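Side-chain contacts in uncharacterized protein (Legionella pneumophila subsp. pneumophila str. Philadelphia 1, PDB 4RXV), which is of unknown function, but its N-terminal fragment falls in the RavJ peptidase family of clan CA, consistent with a cysteine-peptidase-like Legionella protein: residues A[16-21]-A[110-115]; A[172-177]-A[182-187]. All blocks are in the same frame, centred on the assembly; numbering follows the deposited sequence.

Contacts 1 and 2 come one after the other along the chain: residues 16-21 have already met 110-115 before 172-177 and 182-187 begin. Their centres lie about 10 Å apart, both near the centre of the folded chain (about 6 and 8 Å from it, centre to centre) and both within the range of the RavJ peptidase family. The loop 16-21 joins them. Y18 reaches helix 105-114 in contact 1, while its ring carbon CG packs 3.6 Å from CB of P172 in contact 2; V175 and L185 touch Y18 as well. Two helices distant in sequence and the turn 182-187 thus share one buried core around a single tyrosine.

Contact 1 of 2, residues A[16-21]-A[110-115]; sequences EQYQKF and AGVLLD
V112 alone carries the helix side of this contact, through one methyl, CG2, which meets both E16 and Y18. Its CG2 stands 3.8 Å from OH of Y18 and 4.0 Å from CG of E16, the valine coming from the opposite direction to both side chains. With CG1 anti to the backbone N (chi1 169°), CG2 is the branch that faces the loop. In E16, chi1 (-64°) brings the methylene CG up to the methyl, and the bend at chi2 (-56°) then swings the carboxylate off to polar partners: a salt bridge from OE2 to R12, with OE2 also taking the backbone N-H of Y224, and a hydrogen bond from OE1 to N85. Closer to the backbone, CB of E16 sits 3.5 Å above one face of the Y18 ring, offset toward the rim, so the two loop side chains pack on each other as well. The phenol oxygen is hydrogen-bonded to H108 and S109, one turn before V112 on the same helix, and these bonds hold the ring end beside the valine. The loop follows helix 6-14 and leads into strand 22-23; it meets helix 105-114 near its C-terminal end, while A110 and L114 of that helix pack against helix 74-84.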
loop_
_atom_site.group_PDB
_atom_site.type_symbol
_atom_site.label_atom_id
_atom_site.label_comp_id
_atom_site.label_asym_id
_atom_site.label_seq_id
_atom_site.Cartn_x
_atom_site.Cartn_y
_atom_site.Cartn_z
ATOM N N GLU A 16 5.264 -3.093 9.230
ATOM C CA GLU A 16 4.938 -4.096 8.242
ATOM C C GLU A 16 6.137 -4.560 7.431
ATOM O O GLU A 16 6.038 -5.544 6.715
ATOM C CB GLU A 16 3.822 -3.589 7.314
ATOM C CG GLU A 16 2.535 -3.359 8.066
ATOM C CD GLU A 16 2.085 -4.609 8.794
ATOM O OE1 GLU A 16 1.751 -5.603 8.124
ATOM O OE2 GLU A 16 2.077 -4.612 10.035
ATOM N N GLN A 17 7.250 -3.855 7.548
ATOM C CA GLN A 17 8.497 -4.226 6.851
ATOM C C GLN A 17 8.240 -4.438 5.351
ATOM O O GLN A 17 8.630 -5.458 4.759
ATOM C CB GLN A 17 9.150 -5.447 7.496
ATOM C CG GLN A 17 9.568 -5.166 8.943
ATOM C CD GLN A 17 10.646 -4.087 9.044
ATOM O OE1 GLN A 17 11.729 -4.264 8.493
ATOM N NE2 GLN A 17 10.395 -3.029 9.808
ATOM N N TYR A 18 7.632 -3.445 4.721
ATOM C CA TYR A 18 7.266 -3.547 3.305
ATOM C C TYR A 18 8.487 -3.737 2.400
ATOM O O TYR A 18 8.367 -4.319 1.324
ATOM C CB TYR A 18 6.485 -2.314 2.901
ATOM C CG TYR A 18 5.071 -2.262 3.454
ATOM C CD1 TYR A 18 4.195 -3.309 3.264
ATOM C CD2 TYR A 18 4.594 -1.136 4.117
ATOM C CE1 TYR A 18 2.881 -3.253 3.710
ATOM C CE2 TYR A 18 3.293 -1.072 4.580
ATOM C CZ TYR A 18 2.425 -2.135 4.368
ATOM O OH TYR A 18 1.126 -2.002 4.796
ATOM N N GLN A 19 9.649 -3.249 2.837
ATOM C CA GLN A 19 10.857 -3.413 2.056
ATOM C C GLN A 19 11.291 -4.865 1.902
ATOM O O GLN A 19 12.121 -5.171 1.047
ATOM C CB GLN A 19 12.001 -2.577 2.623
ATOM C CG GLN A 19 12.699 -3.092 3.863
ATOM C CD GLN A 19 11.957 -2.898 5.150
ATOM O OE1 GLN A 19 10.803 -2.468 5.200
ATOM N NE2 GLN A 19 12.632 -3.244 6.233
ATOM N N LYS A 20 10.752 -5.745 2.716
ATOM C CA LYS A 20 11.105 -7.158 2.689
ATOM C C LYS A 20 10.217 -7.991 1.793
ATOM O O LYS A 20 10.505 -9.158 1.554
ATOM C CB LYS A 20 11.126 -7.738 4.121
ATOM C CG LYS A 20 11.998 -6.983 5.096
ATOM C CD LYS A 20 13.443 -6.949 4.761
ATOM C CE LYS A 20 14.199 -6.150 5.814
ATOM N NZ LYS A 20 15.621 -5.909 5.672
ATOM N N PHE A 21 9.148 -7.406 1.253
ATOM C CA PHE A 21 8.290 -8.164 0.349
ATOM C C PHE A 21 9.049 -8.576 -0.905
ATOM O O PHE A 21 9.965 -7.885 -1.360
ATOM C CB PHE A 21 7.124 -7.297 -0.137
ATOM C CG PHE A 21 5.853 -7.446 0.654
ATOM C CD1 PHE A 21 5.750 -7.002 1.958
ATOM C CD2 PHE A 21 4.730 -8.027 0.059
ATOM C CE1 PHE A 21 4.556 -7.108 2.621
ATOM C CE2 PHE A 21 3.544 -8.133 0.741
ATOM C CZ PHE A 21 3.454 -7.672 2.005
ATOM N N ALA A 110 -4.043 0.060 3.066
ATOM C CA ALA A 110 -5.415 0.469 3.335
ATOM C C ALA A 110 -5.994 -0.358 4.483
ATOM O O ALA A 110 -6.645 0.196 5.374
ATOM C CB ALA A 110 -6.269 0.364 2.093
ATOM N N GLY A 111 -5.742 -1.670 4.492
ATOM C CA GLY A 111 -6.203 -2.512 5.586
ATOM C C GLY A 111 -5.586 -2.153 6.915
ATOM O O GLY A 111 -6.294 -2.047 7.919
ATOM N N VAL A 112 -4.273 -1.954 6.938
ATOM C CA VAL A 112 -3.587 -1.554 8.163
ATOM C C VAL A 112 -4.208 -0.286 8.747
ATOM O O VAL A 112 -4.422 -0.183 9.951
ATOM C CB VAL A 112 -2.079 -1.374 7.895
ATOM C CG1 VAL A 112 -1.381 -0.699 9.049
ATOM C CG2 VAL A 112 -1.422 -2.725 7.560
ATOM N N LEU A 113 -4.459 0.688 7.888
ATOM C CA LEU A 113 -4.971 1.975 8.328
ATOM C C LEU A 113 -6.429 1.904 8.750
ATOM O O LEU A 113 -6.813 2.509 9.744
ATOM C CB LEU A 113 -4.779 2.993 7.220
ATOM C CG LEU A 113 -3.315 3.216 6.872
ATOM C CD1 LEU A 113 -3.203 3.957 5.540
ATOM C CD2 LEU A 113 -2.536 3.869 7.967
ATOM N N LEU A 114 -7.247 1.159 8.017
ATOM C CA LEU A 114 -8.656 0.984 8.340
ATOM C C LEU A 114 -8.832 0.224 9.647
ATOM O O LEU A 114 -9.874 0.313 10.279
ATOM C CB LEU A 114 -9.398 0.299 7.175
ATOM C CG LEU A 114 -9.662 1.226 5.980
ATOM C CD1 LEU A 114 -9.944 0.454 4.723
ATOM C CD2 LEU A 114 -10.796 2.182 6.271
ATOM N N ASP A 115 -7.841 -0.572 10.027
ATOM C CA ASP A 115 -7.907 -1.385 11.231
ATOM C C ASP A 115 -7.543 -0.598 12.479
ATOM O O ASP A 115 -7.647 -1.137 13.558
ATOM C CB ASP A 115 -6.961 -2.577 11.097
ATOM C CG ASP A 115 -7.185 -3.609 12.164
ATOM O OD1 ASP A 115 -8.325 -4.089 12.279
ATOM O OD2 ASP A 115 -6.219 -3.927 12.887
#

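Contact 2 of 2, residues A[172-177]-A[182-187]; sequences PWAVGM and EQALAI
Helix 172-176 is little more than one turn, closed by backbone bonds from G176 N to P172 O and from M177 N to W173 O; residues 182-187 return past it, a 3-10 turn at 182-183 leading through A184 and L185 to a corner at A186. The backbones come nearest at A174 and A184, whose CA atoms are 6.1 Å apart. No hydrogen bond links the two segments directly, but D171, which precedes P172, bonds through its backbone to A184, and I187 does so to I169; A186 and I187 facing I169 form a G1 beta bulge. Among the side chains, CB of A184 touches two helix residues: it lies 3.5 Å from CG2 of V175 and 3.8 Å from CB of A174. The chi1 of V175 (-179°) puts CG2 opposite the carbonyl carbon and sends it to the turn, while CG1 goes to Y18. V175 CG2 also lies 3.8 Å from L185 CG, and the two side chains cross at about a right angle. L185 CD2 reaches CA of P172, at 4.3 Å. Every touching group is aliphatic and buried, so the contact itself is held by close hydrophobic packing, while polar fastening comes from bonds outside the pair, among them the backbone bonds of A184 to D171, I187 to I169 and Q183 to A193.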
loop_
_atom_site.group_PDB
_atom_site.type_symbol
_atom_site.label_atom_id
_atom_site.label_comp_id
_atom_site.label_asym_id
_atom_site.label_seq_id
_atom_site.Cartn_x
_atom_site.Cartn_y
_atom_site.Cartn_z
ATOM N N PRO A 172 3.138 1.356 -0.169
ATOM C CA PRO A 172 4.054 0.289 0.234
ATOM C C PRO A 172 4.904 -0.259 -0.917
ATOM O O PRO A 172 6.043 -0.667 -0.698
ATOM C CB PRO A 172 3.123 -0.786 0.791
ATOM C CG PRO A 172 1.779 -0.494 0.181
ATOM C CD PRO A 172 1.728 1.008 0.099
ATOM N N TRP A 173 4.379 -0.255 -2.144
ATOM C CA TRP A 173 5.179 -0.674 -3.292
ATOM C C TRP A 173 6.435 0.166 -3.446
ATOM O O TRP A 173 7.502 -0.382 -3.736
ATOM C CB TRP A 173 4.333 -0.673 -4.557
ATOM C CG TRP A 173 4.989 -1.211 -5.789
ATOM C CD1 TRP A 173 5.110 -2.525 -6.164
ATOM C CD2 TRP A 173 5.542 -0.444 -6.856
ATOM N NE1 TRP A 173 5.690 -2.605 -7.406
ATOM C CE2 TRP A 173 5.968 -1.342 -7.851
ATOM C CE3 TRP A 173 5.690 0.918 -7.078
ATOM C CZ2 TRP A 173 6.556 -0.916 -9.064
ATOM C CZ3 TRP A 173 6.280 1.351 -8.278
ATOM C CH2 TRP A 173 6.696 0.429 -9.252
ATOM N N ALA A 174 6.335 1.480 -3.215
ATOM C CA ALA A 174 7.527 2.321 -3.287
ATOM C C ALA A 174 8.588 1.829 -2.299
ATOM O O ALA A 174 9.780 1.909 -2.587
ATOM C CB ALA A 174 7.188 3.766 -2.996
ATOM N N VAL A 175 8.168 1.366 -1.115
ATOM C CA VAL A 175 9.091 0.864 -0.096
ATOM C C VAL A 175 9.669 -0.498 -0.518
ATOM O O VAL A 175 10.865 -0.751 -0.368
ATOM C CB VAL A 175 8.395 0.800 1.266
ATOM C CG1 VAL A 175 9.356 0.285 2.355
ATOM C CG2 VAL A 175 7.904 2.190 1.650
ATOM N N GLY A 176 8.833 -1.356 -1.091
ATOM C CA GLY A 176 9.311 -2.583 -1.715
ATOM C C GLY A 176 10.350 -2.334 -2.792
ATOM O O GLY A 176 11.306 -3.102 -2.962
ATOM N N MET A 177 10.202 -1.223 -3.496
ATOM C CA MET A 177 11.076 -0.767 -4.576
ATOM C C MET A 177 12.249 0.075 -4.051
ATOM O O MET A 177 12.960 0.686 -4.851
ATOM C CB MET A 177 10.280 0.012 -5.616
ATOM C CG MET A 177 9.247 -0.851 -6.355
ATOM S SD MET A 177 9.992 -2.108 -7.424
ATOM C CE MET A 177 10.535 -1.093 -8.793
ATOM N N GLU A 182 10.107 7.851 4.460
ATOM C CA GLU A 182 9.896 9.291 4.364
ATOM C C GLU A 182 9.493 9.738 2.958
ATOM O O GLU A 182 9.128 10.888 2.756
ATOM C CB GLU A 182 11.136 10.041 4.818
ATOM C CG GLU A 182 11.467 9.840 6.282
ATOM C CD GLU A 182 12.176 8.532 6.592
ATOM O OE1 GLU A 182 12.618 7.798 5.671
ATOM O OE2 GLU A 182 12.339 8.254 7.803
ATOM N N GLN A 183 9.596 8.831 1.992
ATOM C CA GLN A 183 9.136 9.084 0.631
ATOM C C GLN A 183 7.890 8.302 0.256
ATOM O O GLN A 183 7.480 8.347 -0.897
ATOM C CB GLN A 183 10.237 8.736 -0.366
ATOM C CG GLN A 183 11.395 9.696 -0.328
ATOM C CD GLN A 183 12.482 9.346 -1.325
ATOM O OE1 GLN A 183 12.341 8.420 -2.126
ATOM N NE2 GLN A 183 13.586 10.090 -1.274
ATOM N N ALA A 184 7.273 7.597 1.207
ATOM C CA ALA A 184 6.228 6.642 0.833
ATOM C C ALA A 184 5.179 6.344 1.879
ATOM O O ALA A 184 4.083 5.953 1.500
ATOM C CB ALA A 184 6.879 5.334 0.412
ATOM N N LEU A 185 5.488 6.426 3.161
ATOM C CA LEU A 185 4.581 5.938 4.208
ATOM C C LEU A 185 4.042 7.109 5.039
ATOM O O LEU A 185 4.653 7.529 6.033
ATOM C CB LEU A 185 5.257 4.895 5.093
ATOM C CG LEU A 185 5.748 3.631 4.365
ATOM C CD1 LEU A 185 6.414 2.668 5.321
ATOM C CD2 LEU A 185 4.607 2.930 3.595
ATOM N N ALA A 186 2.863 7.596 4.640
ATOM C CA ALA A 186 2.112 8.647 5.312
ATOM C C ALA A 186 2.847 9.978 5.237
ATOM O O ALA A 186 3.218 10.570 6.259
ATOM C CB ALA A 186 1.765 8.255 6.730
ATOM N N ILE A 187 3.058 10.439 4.004
ATOM C CA ILE A 187 3.800 11.660 3.745
ATOM C C ILE A 187 3.050 12.562 2.767
ATOM O O ILE A 187 2.232 12.106 1.972
ATOM C CB ILE A 187 5.264 11.370 3.215
ATOM C CG1 ILE A 187 5.377 11.004 1.700
ATOM C CG2 ILE A 187 5.967 10.342 4.088
ATOM C CD1 ILE A 187 4.674 9.807 1.238
#